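Local coordinates for protein pelota homolog (Archaeoglobus fulgidus, PDB 3OBY) that probably recognises stalled ribosomes and takes part in releasing them and in degrading damaged messenger RNA, with a proposed metal-dependent endoribonuclease activity, at residues A[286-291]-A[318-323]; A[30-35]-A[68-73]. One frame throughout, in Å; residues are numbered along the deposited sequence.

Contact 1 of 2, residues A[286-291]-A[318-323]; sequences LVADEF and MSTEFE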
ATOM      1  N   LEU A 286      -2.419  10.643 -12.671  1.00 11.66           N
ATOM      2  CA  LEU A 286      -3.394   9.793 -11.986  1.00 11.23           C
ATOM      3  C   LEU A 286      -4.080   8.891 -13.015  1.00  5.41           C
ATOM      4  O   LEU A 286      -4.587   9.375 -14.018  1.00 16.15           O
ATOM      5  CB  LEU A 286      -4.446  10.650 -11.282  1.00  7.96           C
ATOM      6  CG  LEU A 286      -3.993  11.750 -10.327  1.00 21.02           C
ATOM      7  CD1 LEU A 286      -5.245  12.414  -9.761  1.00 12.20           C
ATOM      8  CD2 LEU A 286      -3.117  11.187  -9.206  1.00 11.98           C
ATOM      9  N   VAL A 287      -4.112   7.585 -12.774  1.00 11.36           N
ATOM     10  CA  VAL A 287      -4.725   6.679 -13.749  1.00 14.39           C
ATOM     11  C   VAL A 287      -5.535   5.550 -13.135  1.00  9.16           C
ATOM     12  O   VAL A 287      -5.162   4.994 -12.105  1.00 15.02           O
ATOM     13  CB  VAL A 287      -3.642   6.070 -14.696  1.00 12.86           C
ATOM     14  CG1 VAL A 287      -2.747   5.104 -13.931  1.00 11.96           C
ATOM     15  CG2 VAL A 287      -4.302   5.396 -15.881  1.00 22.47           C
ATOM     16  N   ALA A 288      -6.653   5.221 -13.773  1.00  7.53           N
ATOM     17  CA  ALA A 288      -7.523   4.143 -13.290  1.00 13.90           C
ATOM     18  C   ALA A 288      -7.051   2.815 -13.871  1.00 16.37           C
ATOM     19  O   ALA A 288      -6.716   2.722 -15.055  1.00 23.26           O
ATOM     20  CB  ALA A 288      -8.971   4.402 -13.687  1.00 16.50           C
ATOM     21  N   ASP A 289      -7.023   1.785 -13.034  1.00 17.55           N
ATOM     22  CA  ASP A 289      -6.561   0.479 -13.478  1.00 14.91           C
ATOM     23  C   ASP A 289      -7.292  -0.001 -14.728  1.00 14.91           C
ATOM     24  O   ASP A 289      -6.664  -0.548 -15.640  1.00 17.55           O
ATOM     25  CB  ASP A 289      -6.667  -0.543 -12.334  1.00 11.49           C
ATOM     26  CG  ASP A 289      -8.089  -0.774 -11.871  1.00 20.55           C
ATOM     27  OD1 ASP A 289      -8.946   0.108 -12.068  1.00 19.73           O
ATOM     28  OD2 ASP A 289      -8.344  -1.846 -11.286  1.00 24.89           O
ATOM     29  N   GLU A 290      -8.603   0.225 -14.790  1.00  7.75           N
ATOM     30  CA  GLU A 290      -9.374  -0.193 -15.956  1.00  8.77           C
ATOM     31  C   GLU A 290      -8.845   0.478 -17.214  1.00 11.82           C
ATOM     32  O   GLU A 290      -8.803  -0.125 -18.290  1.00 16.37           O
ATOM     33  CB  GLU A 290     -10.847   0.164 -15.799  1.00 14.84           C
ATOM     34  CG  GLU A 290     -11.674  -0.825 -15.012  1.00 38.17           C
ATOM     35  CD  GLU A 290     -13.133  -0.409 -14.939  1.00 45.25           C
ATOM     36  OE1 GLU A 290     -13.666   0.042 -15.982  1.00 31.17           O
ATOM     37  OE2 GLU A 290     -13.742  -0.538 -13.850  1.00 30.67           O
ATOM     38  N   PHE A 291      -8.454   1.737 -17.076  1.00  1.58           N
ATOM     39  CA  PHE A 291      -7.947   2.494 -18.205  1.00  9.35           C
ATOM     40  C   PHE A 291      -6.712   1.827 -18.779  1.00 13.10           C
ATOM     41  O   PHE A 291      -6.599   1.652 -19.992  1.00 10.37           O
ATOM     42  CB  PHE A 291      -7.596   3.918 -17.777  1.00 14.32           C
ATOM     43  CG  PHE A 291      -7.134   4.801 -18.905  1.00 10.53           C
ATOM     44  CD1 PHE A 291      -8.054   5.395 -19.754  1.00  3.15           C
ATOM     45  CD2 PHE A 291      -5.772   5.052 -19.105  1.00  6.32           C
ATOM     46  CE1 PHE A 291      -7.632   6.240 -20.777  1.00 12.32           C
ATOM     47  CE2 PHE A 291      -5.343   5.893 -20.123  1.00 12.87           C
ATOM     48  CZ  PHE A 291      -6.276   6.487 -20.965  1.00 10.45           C
ATOM     49  N   MET A 318      -4.901   3.970  -9.480  1.00  6.02           N
ATOM     50  CA  MET A 318      -6.015   3.694  -8.580  1.00  9.35           C
ATOM     51  C   MET A 318      -6.878   2.568  -9.125  1.00  8.70           C
ATOM     52  O   MET A 318      -7.123   2.475 -10.323  1.00 18.40           O
ATOM     53  CB  MET A 318      -6.869   4.949  -8.394  1.00  8.96           C
ATOM     54  CG  MET A 318      -6.079   6.237  -8.165  1.00  3.30           C
ATOM     55  SD  MET A 318      -7.191   7.625  -7.923  1.00 23.26           S
ATOM     56  CE  MET A 318      -6.060   8.915  -7.526  1.00 28.46           C
ATOM     57  N   SER A 319      -7.332   1.709  -8.226  1.00 11.42           N
ATOM     58  CA  SER A 319      -8.178   0.591  -8.603  1.00  9.73           C
ATOM     59  C   SER A 319      -9.644   0.977  -8.614  1.00  9.51           C
ATOM     60  O   SER A 319     -10.170   1.455  -7.617  1.00 15.12           O
ATOM     61  CB  SER A 319      -7.991  -0.558  -7.622  1.00  1.00           C
ATOM     62  OG  SER A 319      -9.025  -1.512  -7.779  1.00 27.44           O
ATOM     63  N   THR A 320     -10.309   0.751  -9.737  1.00  7.32           N
ATOM     64  CA  THR A 320     -11.728   1.063  -9.838  1.00  4.09           C
ATOM     65  C   THR A 320     -12.568   0.231  -8.867  1.00 13.13           C
ATOM     66  O   THR A 320     -13.794   0.348  -8.848  1.00 16.29           O
ATOM     67  CB  THR A 320     -12.238   0.841 -11.255  1.00  1.00           C
ATOM     68  OG1 THR A 320     -11.919  -0.492 -11.676  1.00  7.62           O
ATOM     69  CG2 THR A 320     -11.580   1.832 -12.207  1.00  4.27           C
ATOM     70  N   GLU A 321     -11.910  -0.607  -8.064  1.00 19.06           N
ATOM     71  CA  GLU A 321     -12.609  -1.425  -7.073  1.00 20.07           C
ATOM     72  C   GLU A 321     -13.072  -0.523  -5.942  1.00 18.30           C
ATOM     73  O   GLU A 321     -14.021  -0.844  -5.232  1.00 21.74           O
ATOM     74  CB  GLU A 321     -11.691  -2.500  -6.487  1.00 22.28           C
ATOM     75  CG  GLU A 321     -12.402  -3.473  -5.527  1.00 43.89           C
ATOM     76  CD  GLU A 321     -11.452  -4.438  -4.816  1.00 48.84           C
ATOM     77  OE1 GLU A 321     -10.551  -5.001  -5.476  1.00 41.35           O
ATOM     78  OE2 GLU A 321     -11.618  -4.645  -3.594  1.00 41.38           O
ATOM     79  N   PHE A 322     -12.386   0.604  -5.774  1.00 22.76           N
ATOM     80  CA  PHE A 322     -12.712   1.556  -4.718  1.00 22.39           C
ATOM     81  C   PHE A 322     -13.249   2.864  -5.293  1.00 30.78           C
ATOM     82  O   PHE A 322     -13.270   3.053  -6.513  1.00 32.49           O
ATOM     83  CB  PHE A 322     -11.472   1.800  -3.868  1.00 19.29           C
ATOM     84  CG  PHE A 322     -10.812   0.539  -3.422  1.00 24.55           C
ATOM     85  CD1 PHE A 322     -11.427  -0.289  -2.489  1.00 21.04           C
ATOM     86  CD2 PHE A 322      -9.605   0.139  -3.985  1.00 28.40           C
ATOM     87  CE1 PHE A 322     -10.848  -1.500  -2.128  1.00  6.70           C
ATOM     88  CE2 PHE A 322      -9.020  -1.071  -3.628  1.00 10.52           C
ATOM     89  CZ  PHE A 322      -9.646  -1.891  -2.700  1.00 15.73           C
ATOM     90  N   GLU A 323     -13.676   3.767  -4.416  1.00 21.52           N
ATOM     91  CA  GLU A 323     -14.243   5.032  -4.859  1.00 20.89           C
ATOM     92  C   GLU A 323     -13.314   5.956  -5.649  1.00 21.24           C
ATOM     93  O   GLU A 323     -13.680   6.437  -6.719  1.00 19.54           O
ATOM     94  CB  GLU A 323     -14.839   5.781  -3.659  1.00 18.89           C
ATOM     95  CG  GLU A 323     -15.947   5.007  -2.938  1.00 24.26           C
ATOM     96  CD  GLU A 323     -17.057   4.531  -3.871  1.00 31.30           C
ATOM     97  OE1 GLU A 323     -17.862   5.367  -4.331  1.00 28.09           O
ATOM     98  OE2 GLU A 323     -17.123   3.313  -4.151  1.00 39.09           O
TER
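Ala-288 and Met-318 form a parallel bridge at the ends of strands 282-288 and 314-318, within the mixed four-stranded sheet of the third eRF1-family domain. Two backbone bonds define the tight part: Met-318 N donates to Val-287 O at 2.8 Å, and Asp-289 N, where helix 289-295 begins, returns a bond to Met-318 O. On the sheet face shared by Ala-288 and Met-318 the contact is apolar, Leu-286 CD2 resting on Met-318 CE at 4.1 Å and Ala-288 CB on Thr-320 CG2 at 3.9 Å. Helix 236-262 covers this side through Tyr-252, which touches Leu-286 and Met-318.

Past the bridge the contact becomes polar. Asp-289 CG sits between its own backbone N and carbonyl carbon (chi1 63°), which carries the carboxylate across to the turn 319-322. There OD1 takes Thr-320 N in a bond of 2.8 Å, the donor standing 46° out of the carboxylate plane. Replacing Asp-289 with an alanine would probably leave Thr-320 N without this acceptor and the turn less firmly fixed. At the exposed edge the extended Glu-290 crosses Thr-320 at about a right angle, bringing OE2 to 2.8 Å from Thr-320 OG1.

Contact 2 of 2, residues A[30-35]-A[68-73]; sequences FIIEKG and EKVEFH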
ATOM      1  N   PHE A  30       8.485  -4.021 -14.597  1.00 16.09           N
ATOM      2  CA  PHE A  30       9.609  -3.512 -15.364  1.00 15.95           C
ATOM      3  C   PHE A  30      10.918  -3.745 -14.624  1.00 20.46           C
ATOM      4  O   PHE A  30      12.001  -3.624 -15.201  1.00 22.83           O
ATOM      5  CB  PHE A  30       9.387  -2.034 -15.690  1.00  7.86           C
ATOM      6  CG  PHE A  30       8.244  -1.801 -16.635  1.00  5.06           C
ATOM      7  CD1 PHE A  30       8.351  -2.175 -17.974  1.00  1.98           C
ATOM      8  CD2 PHE A  30       7.026  -1.296 -16.172  1.00  9.30           C
ATOM      9  CE1 PHE A  30       7.258  -2.051 -18.841  1.00  1.00           C
ATOM     10  CE2 PHE A  30       5.929  -1.166 -17.030  1.00 15.21           C
ATOM     11  CZ  PHE A  30       6.044  -1.551 -18.366  1.00 17.75           C
ATOM     12  N   ILE A  31      10.815  -4.099 -13.346  1.00 19.44           N
ATOM     13  CA  ILE A  31      11.997  -4.398 -12.540  1.00 25.13           C
ATOM     14  C   ILE A  31      12.428  -5.826 -12.888  1.00 16.62           C
ATOM     15  O   ILE A  31      13.593  -6.079 -13.191  1.00 14.72           O
ATOM     16  CB  ILE A  31      11.694  -4.309 -11.019  1.00 30.82           C
ATOM     17  CG1 ILE A  31      11.482  -2.854 -10.597  1.00 18.89           C
ATOM     18  CG2 ILE A  31      12.827  -4.920 -10.232  1.00 22.97           C
ATOM     19  CD1 ILE A  31      12.621  -1.936 -10.974  1.00 55.77           C
ATOM     20  N   ILE A  32      11.477  -6.756 -12.849  1.00 12.87           N
ATOM     21  CA  ILE A  32      11.753  -8.151 -13.190  1.00 15.74           C
ATOM     22  C   ILE A  32      12.052  -8.218 -14.686  1.00 13.62           C
ATOM     23  O   ILE A  32      11.290  -7.705 -15.502  1.00 17.87           O
ATOM     24  CB  ILE A  32      10.544  -9.036 -12.914  1.00  9.10           C
ATOM     25  CG1 ILE A  32      10.233  -9.037 -11.423  1.00  7.17           C
ATOM     26  CG2 ILE A  32      10.811 -10.441 -13.418  1.00 16.40           C
ATOM     27  CD1 ILE A  32       8.863  -9.592 -11.107  1.00  1.00           C
ATOM     28  N   GLU A  33      13.153  -8.861 -15.047  1.00  4.13           N
ATOM     29  CA  GLU A  33      13.542  -8.946 -16.444  1.00  9.03           C
ATOM     30  C   GLU A  33      13.802 -10.361 -16.941  1.00 16.48           C
ATOM     31  O   GLU A  33      14.048 -11.283 -16.157  1.00 25.38           O
ATOM     32  CB  GLU A  33      14.790  -8.097 -16.661  1.00  6.26           C
ATOM     33  CG  GLU A  33      14.592  -6.619 -16.350  1.00 21.65           C
ATOM     34  CD  GLU A  33      15.879  -5.823 -16.449  1.00 14.12           C
ATOM     35  OE1 GLU A  33      16.635  -5.779 -15.458  1.00 19.92           O
ATOM     36  OE2 GLU A  33      16.139  -5.251 -17.525  1.00  9.83           O
ATOM     37  N   LYS A  34      13.732 -10.532 -18.257  1.00  8.30           N
ATOM     38  CA  LYS A  34      13.996 -11.831 -18.850  1.00 19.03           C
ATOM     39  C   LYS A  34      15.446 -12.106 -18.539  1.00 22.95           C
ATOM     40  O   LYS A  34      16.318 -11.316 -18.903  1.00 14.93           O
ATOM     41  CB  LYS A  34      13.783 -11.798 -20.364  1.00 22.69           C
ATOM     42  CG  LYS A  34      12.314 -11.769 -20.785  1.00 26.13           C
ATOM     43  CD  LYS A  34      12.150 -11.580 -22.289  1.00 19.67           C
ATOM     44  CE  LYS A  34      12.720 -10.246 -22.752  1.00 31.73           C
ATOM     45  NZ  LYS A  34      12.537 -10.013 -24.208  1.00 30.26           N
ATOM     46  N   GLY A  35      15.694 -13.213 -17.845  1.00 26.19           N
ATOM     47  CA  GLY A  35      17.048 -13.574 -17.483  1.00 16.97           C
ATOM     48  C   GLY A  35      17.186 -13.685 -15.982  1.00 20.17           C
ATOM     49  O   GLY A  35      18.016 -14.446 -15.490  1.00 23.79           O
ATOM     50  N   GLU A  68      11.493 -15.942 -18.725  1.00 12.20           N
ATOM     51  CA  GLU A  68      11.654 -15.905 -20.176  1.00 16.57           C
ATOM     52  C   GLU A  68      10.632 -14.929 -20.752  1.00 11.81           C
ATOM     53  O   GLU A  68      10.728 -14.540 -21.915  1.00  1.00           O
ATOM     54  CB  GLU A  68      11.472 -17.292 -20.798  1.00  3.57           C
ATOM     55  CG  GLU A  68      12.258 -18.394 -20.107  1.00 28.42           C
ATOM     56  CD  GLU A  68      12.213 -19.713 -20.856  1.00 32.97           C
ATOM     57  OE1 GLU A  68      11.176 -20.007 -21.490  1.00 39.97           O
ATOM     58  OE2 GLU A  68      13.212 -20.463 -20.800  1.00 32.73           O
ATOM     59  N   LYS A  69       9.664 -14.534 -19.922  1.00 12.68           N
ATOM     60  CA  LYS A  69       8.626 -13.584 -20.320  1.00  8.60           C
ATOM     61  C   LYS A  69       7.958 -12.940 -19.106  1.00  9.62           C
ATOM     62  O   LYS A  69       7.759 -13.584 -18.075  1.00 18.78           O
ATOM     63  CB  LYS A  69       7.563 -14.271 -21.185  1.00  3.97           C
ATOM     64  CG  LYS A  69       6.758 -13.299 -22.039  1.00  7.47           C
ATOM     65  CD  LYS A  69       5.726 -13.985 -22.936  1.00 21.94           C
ATOM     66  CE  LYS A  69       5.000 -12.942 -23.797  1.00 21.66           C
ATOM     67  NZ  LYS A  69       4.002 -13.500 -24.756  1.00 21.71           N
ATOM     68  N   VAL A  70       7.624 -11.662 -19.232  1.00 10.35           N
ATOM     69  CA  VAL A  70       6.969 -10.914 -18.162  1.00  4.93           C
ATOM     70  C   VAL A  70       5.874 -10.092 -18.821  1.00 15.49           C
ATOM     71  O   VAL A  70       6.129  -9.386 -19.799  1.00 21.53           O
ATOM     72  CB  VAL A  70       7.943  -9.945 -17.471  1.00 11.97           C
ATOM     73  CG1 VAL A  70       7.264  -9.284 -16.291  1.00 12.01           C
ATOM     74  CG2 VAL A  70       9.185 -10.679 -17.032  1.00 19.87           C
ATOM     75  N   GLU A  71       4.659 -10.169 -18.295  1.00  5.68           N
ATOM     76  CA  GLU A  71       3.573  -9.428 -18.907  1.00  7.93           C
ATOM     77  C   GLU A  71       2.372  -9.299 -17.995  1.00 11.55           C
ATOM     78  O   GLU A  71       2.140 -10.155 -17.142  1.00 23.01           O
ATOM     79  CB  GLU A  71       3.152 -10.128 -20.196  1.00 14.72           C
ATOM     80  CG  GLU A  71       2.420 -11.445 -19.962  1.00 29.40           C
ATOM     81  CD  GLU A  71       2.443 -12.354 -21.174  1.00 37.14           C
ATOM     82  OE1 GLU A  71       2.391 -11.839 -22.312  1.00 51.65           O
ATOM     83  OE2 GLU A  71       2.501 -13.586 -20.979  1.00 47.63           O
ATOM     84  N   PHE A  72       1.613  -8.222 -18.185  1.00 10.53           N
ATOM     85  CA  PHE A  72       0.409  -7.965 -17.405  1.00  3.53           C
ATOM     86  C   PHE A  72      -0.714  -8.834 -17.944  1.00  2.18           C
ATOM     87  O   PHE A  72      -0.756  -9.130 -19.132  1.00  2.67           O
ATOM     88  CB  PHE A  72      -0.046  -6.515 -17.551  1.00 11.35           C
ATOM     89  CG  PHE A  72       0.875  -5.511 -16.946  1.00 17.84           C
ATOM     90  CD1 PHE A  72       1.015  -5.413 -15.566  1.00 12.94           C
ATOM     91  CD2 PHE A  72       1.584  -4.633 -17.761  1.00  8.19           C
ATOM     92  CE1 PHE A  72       1.847  -4.449 -15.005  1.00  4.86           C
ATOM     93  CE2 PHE A  72       2.417  -3.667 -17.210  1.00  4.39           C
ATOM     94  CZ  PHE A  72       2.548  -3.577 -15.830  1.00  3.61           C
ATOM     95  N   HIS A  73      -1.620  -9.240 -17.062  1.00  4.46           N
ATOM     96  CA  HIS A  73      -2.784 -10.013 -17.467  1.00 15.60           C
ATOM     97  C   HIS A  73      -3.687  -9.025 -18.195  1.00 17.28           C
ATOM     98  O   HIS A  73      -3.499  -7.812 -18.081  1.00 23.78           O
ATOM     99  CB  HIS A  73      -3.509 -10.573 -16.245  1.00 15.73           C
ATOM    100  CG  HIS A  73      -3.031 -11.933 -15.835  1.00 33.45           C
ATOM    101  ND1 HIS A  73      -1.694 -12.248 -15.715  1.00 37.78           N
ATOM    102  CD2 HIS A  73      -3.713 -13.060 -15.520  1.00 24.46           C
ATOM    103  CE1 HIS A  73      -1.573 -13.510 -15.343  1.00 22.59           C
ATOM    104  NE2 HIS A  73      -2.782 -14.025 -15.217  1.00 34.50           N
TER
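Ile-32 and Val-70 meet branch to branch, their side chains crossing at about a right angle, with Ile-32 CG2 and Val-70 CG2 4.0 Å apart. Both residues are buried and direct their CB atoms toward the opposing segment. The torsions select the touching methyls: in Ile-32, CG2 lies opposite the backbone N across the first side-chain bond, whereas in Val-70 that place is taken by CG1 (chi1 -175°), leaving CG2 beside the N and facing Ile-32. The same Val-70 methyl lies 4.0 Å from Ile-32 O, so it covers backbone as well as side chain.

The two segments join the end of helix 22-31 to strand 63-72 of the N-terminal domain, which has the RNA-binding Sm fold. The strand carries a classic beta bulge, Glu-68 and Lys-69 both facing Ser-82 of strand 79-87. Beside this bulge Lys-34 lays its aliphatic part along the backbone, CD being 3.3 Å from Glu-68 O and CG 3.9 Å from Lys-69 N. A bend at chi3 (-62°) then turns the end of the lysine away.

At the other end, Phe-30 and Phe-72 approach loosely. Phe-30 CE2 reaches the edge of the Phe-72 ring, near its plane, at 4.3 Å from Phe-72 CE2; seen from the Phe-30 ring, the approach is oblique. Trp-26 meets both rings, edge-to-face with Phe-30 but with planes only about 15° apart against Phe-72, and Asp-302 of helix 301-310 touches both phenylalanines.

Contact 1 is mostly buried, about 14 Å from the chain centre to its own, whereas contact 2 is partly buried and lies about 22 Å out. They hold different elements: contact 1 joins two neighbouring strands of the third eRF1-family domain where one strand passes into a helix and the other into a turn, and contact 2 sets a helix end and its following loop against a strand of the Sm-fold domain. Backbone and carboxylate hydrogen bonds dominate the first; no hydrogen bond crosses the second, which relies on apolar contact. Their nearest atoms remain about 8 Å apart, yet helix 22-31 of the N-terminal domain packs against the third domain, its Leu-22 touching Asp-289 and Ser-319 while its far end supplies contact 2.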